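Local atomic coordinates of lectin CEL-I, N-acetyl-D-galactosamine-specific C-type (Cucumaria echinata, PDB entry 4WQQ), a protein that binds sugars through calcium as a C-type lectin specific for N-acetyl-D-galactosamine, here in a variant engineered to recognise mannose. Residues H29-C32 / V33-S36; Y57-N60 / Y61-G64. The protein carries 3 engineered substitutions. One frame throughout, in Å; residues are numbered along the deposited sequence.

Interaction 1 of 2, residues H29-C32 / V33-S36; sequences HHEC and VSYS
H29 and V33, one helical turn apart, lie side by side and point the same way, with the imidazole CD2 of H29 3.7 Å from CG2 of V33. The ring meets that methyl obliquely; it gets there because CG of H29 is anti to the backbone N (chi1 -177°), which sets the imidazole beside its own carbonyl carbon, on the flank where V33 lies. In their backbone, V33 N to H29 O measures 3.0 Å with an N-H...O angle of 162°, and S34 N reaches H30 O in the same i to i+4 pattern.

Y35 N bonds to C32 O at 3.3 Å, an i to i+3 step, from well above the carbonyl plane. The hydroxyl of S34 turns back on the helix and donates to E31 O, OG to O 2.6 Å. That same E31 O lies obliquely to the Y35 ring, 3.3 Å from CD2, while a water joins E31 OE2 to Y35 OH. V33 O is gripped twice by S36, through its N and, at 2.8 Å, through its OG.

Residues 29-36 thus run from the last turn of helix 25-34 into the turn that follows it. C32 fastens them to strand 132-140 through the disulfide to C136, and S36 OG receives its second bond from S44 N of strand 42-46. Y35 packs on L40 of the second subunit, so the helix end borders the dimer interface.

Interaction 2 of 2, residues Y57-N60 / Y61-G64; sequences YVFN and YWRG
The carbonyl oxygen of F59 takes the N-H of R63 at 2.9 Å from N to O, and the N-H...O angle of 164° makes it a nearly straight i to i+4 bond. CG of R63 also comes within 3.2 Å of this oxygen. The same methylene sits over one face of the F59 ring, 3.8 Å from its centroid and 20° off the normal, a CH-pi contact. With CG anti to the carbonyl carbon, bends at chi2 and chi3 turn the arginine toward the indole of W62, laying CD over the centre of its six-membered ring, 3.4 Å above the plane.

F59 and W62 meet differently: CD1 of F59 is 3.9 Å from CE3 of W62, and the planes of the phenyl and the six-membered indole ring stand at 82°, an oblique pairing. On another side of the helix, Y57 and Y61 run alongside each other, OH of Y57 3.9 Å from CD2 of Y61.

Polar ends find partners beyond the segments: Y61 OH with F18 N, W62 NE1 with D66 OD2 and R63 NH1 with Q68 O. In the C-type lectin domain, this part of helix 52-65 sets V58, Y61 and W62 on M135 of strand 132-140, and V58, F59 and W62 on F115 of strand 112-116. Chemically, R63 is amphipathic, its methylenes laid as apolar surface against two aromatic rings and its guanidinium held by hydrogen bonding just after the helix.

Overall arrangement
Interaction 1 closes before interaction 2 opens along the chain, and each lies on one helix: 25-34 for residues 29-36, 52-65 for residues 57-64. Their centres are 20 Å apart and their nearest atoms about 11 Å. What they share is strand 132-140, where C32 and E31 meet Y134 while V58, Y61 and W62 meet M135. The two helices thus flank the mixed sheet, as in the C-type lectin fold. Interaction 1 borders the second subunit; no other chain of the assembly touches interaction 2. No mannose-contacting residue lies in either; the W62 side chain is about 13 Å from the sugar, that of H29 about 11 Å from the side chain of D111, a calcium ligand.

Interaction 1 of 2, residues H29-C32 / V33-S36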
ATOM      1  N   HIS A  29     -12.030 -14.305  -7.891  1.00 11.05           N
ATOM      2  CA  HIS A  29     -10.831 -13.892  -8.558  1.00 10.47           C
ATOM      3  C   HIS A  29     -11.017 -12.460  -9.065  1.00 12.20           C
ATOM      4  O   HIS A  29     -10.186 -11.576  -8.801  1.00 10.49           O
ATOM      5  CB  HIS A  29     -10.530 -14.856  -9.692  1.00 10.79           C
ATOM      6  CG  HIS A  29      -9.258 -14.553 -10.407  1.00 11.29           C
ATOM      7  ND1 HIS A  29      -8.947 -15.095 -11.619  1.00 12.19           N
ATOM      8  CD2 HIS A  29      -8.155 -13.887 -10.002  1.00 10.90           C
ATOM      9  CE1 HIS A  29      -7.746 -14.664 -11.997  1.00 12.95           C
ATOM     10  NE2 HIS A  29      -7.250 -13.917 -11.036  1.00 12.36           N
ATOM     11  N   HIS A  30     -12.122 -12.263  -9.806  1.00 11.41           N
ATOM     12  CA  HIS A  30     -12.534 -10.928 -10.257  1.00 12.13           C
ATOM     13  C   HIS A  30     -12.603  -9.898  -9.134  1.00 12.98           C
ATOM     14  O   HIS A  30     -12.045  -8.812  -9.271  1.00 12.51           O
ATOM     15  CB  HIS A  30     -13.890 -11.038 -10.999  1.00 12.32           C
ATOM     16  CG  HIS A  30     -14.538  -9.717 -11.277  1.00 14.45           C
ATOM     17  ND1 HIS A  30     -14.235  -8.954 -12.393  1.00 15.90           N
ATOM     18  CD2 HIS A  30     -15.443  -9.010 -10.569  1.00 17.66           C
ATOM     19  CE1 HIS A  30     -14.945  -7.834 -12.362  1.00 16.48           C
ATOM     20  NE2 HIS A  30     -15.665  -7.837 -11.261  1.00 17.75           N
ATOM     21  N   GLU A  31     -13.276 -10.211  -8.023  1.00 11.38           N
ATOM     22  CA  GLU A  31     -13.443  -9.287  -6.955  1.00 12.28           C
ATOM     23  C   GLU A  31     -12.095  -8.928  -6.355  1.00 11.52           C
ATOM     24  O   GLU A  31     -11.799  -7.758  -6.143  1.00 11.72           O
ATOM     25  CB  GLU A  31     -14.322  -9.890  -5.848  1.00 15.00           C
ATOM     26  CG  GLU A  31     -15.805  -9.862  -6.177  1.00 16.14           C
ATOM     27  CD  GLU A  31     -16.342  -8.456  -6.334  1.00 20.90           C
ATOM     28  OE1 GLU A  31     -17.225  -8.284  -7.192  1.00 23.44           O
ATOM     29  OE2 GLU A  31     -15.893  -7.541  -5.618  1.00 17.14           O
ATOM     30  N   CYS A  32     -11.247  -9.911  -6.092  1.00 10.33           N
ATOM     31  CA  CYS A  32      -9.911  -9.562  -5.561  1.00 10.23           C
ATOM     32  C   CYS A  32      -9.088  -8.647  -6.463  1.00  9.91           C
ATOM     33  O   CYS A  32      -8.490  -7.694  -6.019  1.00 10.34           O
ATOM     34  CB  CYS A  32      -9.020 -10.810  -5.229  1.00 10.48           C
ATOM     35  SG  CYS A  32      -9.621 -11.772  -3.813  1.00 11.85           S
ATOM     36  N   VAL A  33      -9.056  -8.968  -7.750  1.00 10.08           N
ATOM     37  CA  VAL A  33      -8.220  -8.229  -8.663  1.00 11.10           C
ATOM     38  C   VAL A  33      -8.714  -6.779  -8.785  1.00 10.37           C
ATOM     39  O   VAL A  33      -7.921  -5.854  -9.038  1.00 10.31           O
ATOM     40  CB  VAL A  33      -8.117  -8.978 -10.006  1.00 11.54           C
ATOM     41  CG1 VAL A  33      -7.413  -8.115 -11.042  1.00 12.31           C
ATOM     42  CG2 VAL A  33      -7.309 -10.248  -9.828  1.00 12.67           C
ATOM     43  N   SER A  34     -10.020  -6.592  -8.657  1.00 11.16           N
ATOM     44  CA  SER A  34     -10.621  -5.262  -8.720  1.00 11.36           C
ATOM     45  C   SER A  34     -10.013  -4.214  -7.813  1.00 10.99           C
ATOM     46  O   SER A  34     -10.056  -3.036  -8.169  1.00 11.94           O
ATOM     47  CB  SER A  34     -12.136  -5.345  -8.526  1.00 13.12           C
ATOM     48  OG  SER A  34     -12.479  -5.499  -7.153  1.00 19.30           O
ATOM     49  N   TYR A  35      -9.373  -4.602  -6.692  1.00 10.14           N
ATOM     50  CA  TYR A  35      -8.738  -3.638  -5.754  1.00 10.51           C
ATOM     51  C   TYR A  35      -7.364  -3.181  -6.209  1.00 10.43           C
ATOM     52  O   TYR A  35      -6.788  -2.309  -5.587  1.00 12.39           O
ATOM     53  CB  TYR A  35      -8.634  -4.280  -4.380  1.00 10.35           C
ATOM     54  CG  TYR A  35      -9.956  -4.529  -3.762  1.00 11.30           C
ATOM     55  CD1 TYR A  35     -10.599  -3.527  -3.041  1.00 12.51           C
ATOM     56  CD2 TYR A  35     -10.545  -5.788  -3.840  1.00 11.60           C
ATOM     57  CE1 TYR A  35     -11.873  -3.749  -2.500  1.00 14.06           C
ATOM     58  CE2 TYR A  35     -11.834  -6.037  -3.287  1.00 12.76           C
ATOM     59  CZ  TYR A  35     -12.472  -5.023  -2.604  1.00 13.72           C
ATOM     60  OH  TYR A  35     -13.711  -5.245  -2.065  1.00 15.87           O
ATOM     61  N   SER A  36      -6.802  -3.781  -7.263  1.00 10.04           N
ATOM     62  CA  SER A  36      -5.424  -3.466  -7.654  1.00 10.52           C
ATOM     63  C   SER A  36      -5.213  -1.975  -7.961  1.00 11.57           C
ATOM     64  O   SER A  36      -6.122  -1.236  -8.427  1.00 12.20           O
ATOM     65  CB  SER A  36      -4.966  -4.300  -8.847  1.00 10.04           C
ATOM     66  OG  SER A  36      -5.146  -5.696  -8.667  1.00  9.45           O
TER
HETATM   67  O   HOH W   1     -15.006  -7.765  -2.766  1.00 17.07           O

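Interaction 2 of 2, residues Y57-N60 / Y61-G64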
ATOM      1  N   TYR A  57      -1.589 -18.521   9.088  1.00 14.20           N
ATOM      2  CA  TYR A  57      -2.032 -17.122   9.263  1.00 14.89           C
ATOM      3  C   TYR A  57      -3.385 -16.959   8.542  1.00 15.39           C
ATOM      4  O   TYR A  57      -4.390 -16.511   9.105  1.00 14.67           O
ATOM      5  CB  TYR A  57      -1.018 -16.135   8.690  1.00 16.09           C
ATOM      6  CG  TYR A  57      -1.671 -14.771   8.614  1.00 17.66           C
ATOM      7  CD1 TYR A  57      -1.815 -13.977   9.736  1.00 17.32           C
ATOM      8  CD2 TYR A  57      -2.262 -14.349   7.414  1.00 19.91           C
ATOM      9  CE1 TYR A  57      -2.518 -12.793   9.683  1.00 20.72           C
ATOM     10  CE2 TYR A  57      -2.944 -13.167   7.347  1.00 19.88           C
ATOM     11  CZ  TYR A  57      -3.085 -12.383   8.455  1.00 21.73           C
ATOM     12  OH  TYR A  57      -3.787 -11.183   8.322  1.00 23.77           O
ATOM     13  N   VAL A  58      -3.412 -17.444   7.312  1.00 14.29           N
ATOM     14  CA  VAL A  58      -4.637 -17.383   6.489  1.00 13.85           C
ATOM     15  C   VAL A  58      -5.814 -18.137   7.065  1.00 13.09           C
ATOM     16  O   VAL A  58      -6.902 -17.626   7.180  1.00 12.84           O
ATOM     17  CB  VAL A  58      -4.324 -17.828   5.042  1.00 14.13           C
ATOM     18  CG1 VAL A  58      -5.616 -17.976   4.202  1.00 15.34           C
ATOM     19  CG2 VAL A  58      -3.379 -16.857   4.369  1.00 15.73           C
ATOM     20  N   PHE A  59      -5.563 -19.373   7.471  1.00 12.90           N
ATOM     21  CA  PHE A  59      -6.583 -20.235   7.991  1.00 13.78           C
ATOM     22  C   PHE A  59      -7.135 -19.606   9.289  1.00 13.69           C
ATOM     23  O   PHE A  59      -8.373 -19.546   9.495  1.00 12.96           O
ATOM     24  CB  PHE A  59      -5.993 -21.631   8.184  1.00 13.92           C
ATOM     25  CG  PHE A  59      -6.947 -22.593   8.839  1.00 15.07           C
ATOM     26  CD1 PHE A  59      -7.990 -23.103   8.118  1.00 13.62           C
ATOM     27  CD2 PHE A  59      -6.793 -22.958  10.156  1.00 14.44           C
ATOM     28  CE1 PHE A  59      -8.881 -23.981   8.688  1.00 15.91           C
ATOM     29  CE2 PHE A  59      -7.717 -23.783  10.757  1.00 16.56           C
ATOM     30  CZ  PHE A  59      -8.747 -24.328  10.024  1.00 15.78           C
ATOM     31  N   ASN A  60      -6.228 -19.163  10.196  1.00 14.97           N
ATOM     32  CA  ASN A  60      -6.670 -18.646  11.482  1.00 16.27           C
ATOM     33  C   ASN A  60      -7.457 -17.324  11.317  1.00 15.31           C
ATOM     34  O   ASN A  60      -8.462 -17.067  12.008  1.00 15.75           O
ATOM     35  CB  ASN A  60      -5.470 -18.519  12.436  1.00 18.20           C
ATOM     36  CG  ASN A  60      -4.863 -19.925  12.778  1.00 22.93           C
ATOM     37  OD1 ASN A  60      -5.609 -20.900  12.983  1.00 27.16           O
ATOM     38  ND2 ASN A  60      -3.531 -20.028  12.799  1.00 28.82           N
ATOM     39  N   TYR A  61      -7.064 -16.528  10.323  1.00 15.22           N
ATOM     40  CA  TYR A  61      -7.762 -15.280  10.072  1.00 13.79           C
ATOM     41  C   TYR A  61      -9.191 -15.550   9.587  1.00 13.11           C
ATOM     42  O   TYR A  61     -10.189 -15.031  10.124  1.00 13.16           O
ATOM     43  CB  TYR A  61      -6.918 -14.472   9.072  1.00 14.33           C
ATOM     44  CG  TYR A  61      -7.543 -13.215   8.452  1.00 14.57           C
ATOM     45  CD1 TYR A  61      -8.490 -12.472   9.118  1.00 15.98           C
ATOM     46  CD2 TYR A  61      -7.168 -12.802   7.171  1.00 14.52           C
ATOM     47  CE1 TYR A  61      -9.048 -11.341   8.559  1.00 14.95           C
ATOM     48  CE2 TYR A  61      -7.705 -11.647   6.585  1.00 15.97           C
ATOM     49  CZ  TYR A  61      -8.677 -10.936   7.264  1.00 16.41           C
ATOM     50  OH  TYR A  61      -9.263  -9.789   6.778  1.00 15.11           O
ATOM     51  N   TRP A  62      -9.303 -16.426   8.593  1.00 12.86           N
ATOM     52  CA  TRP A  62     -10.560 -16.856   8.077  1.00 12.29           C
ATOM     53  C   TRP A  62     -11.506 -17.384   9.192  1.00 12.58           C
ATOM     54  O   TRP A  62     -12.638 -16.925   9.348  1.00 12.34           O
ATOM     55  CB  TRP A  62     -10.320 -17.924   6.998  1.00 11.94           C
ATOM     56  CG  TRP A  62     -11.541 -18.676   6.603  1.00 11.64           C
ATOM     57  CD1 TRP A  62     -12.818 -18.187   6.480  1.00 12.07           C
ATOM     58  CD2 TRP A  62     -11.596 -20.034   6.155  1.00 10.98           C
ATOM     59  NE1 TRP A  62     -13.639 -19.139   6.031  1.00 11.62           N
ATOM     60  CE2 TRP A  62     -12.938 -20.295   5.837  1.00 12.09           C
ATOM     61  CE3 TRP A  62     -10.645 -21.080   6.040  1.00 10.99           C
ATOM     62  CZ2 TRP A  62     -13.373 -21.538   5.404  1.00 12.02           C
ATOM     63  CZ3 TRP A  62     -11.072 -22.301   5.648  1.00 11.66           C
ATOM     64  CH2 TRP A  62     -12.438 -22.511   5.273  1.00 12.38           C
ATOM     65  N   ARG A  63     -10.987 -18.361   9.961  1.00 14.35           N
ATOM     66  CA  ARG A  63     -11.812 -19.071  10.934  1.00 15.67           C
ATOM     67  C   ARG A  63     -12.110 -18.242  12.169  1.00 16.17           C
ATOM     68  O   ARG A  63     -13.105 -18.527  12.864  1.00 16.53           O
ATOM     69  CB  ARG A  63     -11.176 -20.410  11.245  1.00 17.16           C
ATOM     70  CG  ARG A  63     -10.969 -21.311  10.032  1.00 16.86           C
ATOM     71  CD  ARG A  63     -12.239 -21.507   9.232  1.00 17.01           C
ATOM     72  NE  ARG A  63     -13.256 -22.193  10.011  1.00 15.80           N
ATOM     73  CZ  ARG A  63     -14.520 -22.365   9.655  1.00 17.50           C
ATOM     74  NH1 ARG A  63     -14.997 -21.860   8.541  1.00 18.39           N
ATOM     75  NH2 ARG A  63     -15.319 -23.045  10.420  1.00 18.75           N
ATOM     76  N   GLY A  64     -11.395 -17.127  12.331  1.00 17.56           N
ATOM     77  CA  GLY A  64     -11.773 -16.137  13.366  1.00 19.32           C
ATOM     78  C   GLY A  64     -12.966 -15.296  13.012  1.00 20.55           C
ATOM     79  O   GLY A  64     -13.705 -14.785  13.879  1.00 21.91           O
TER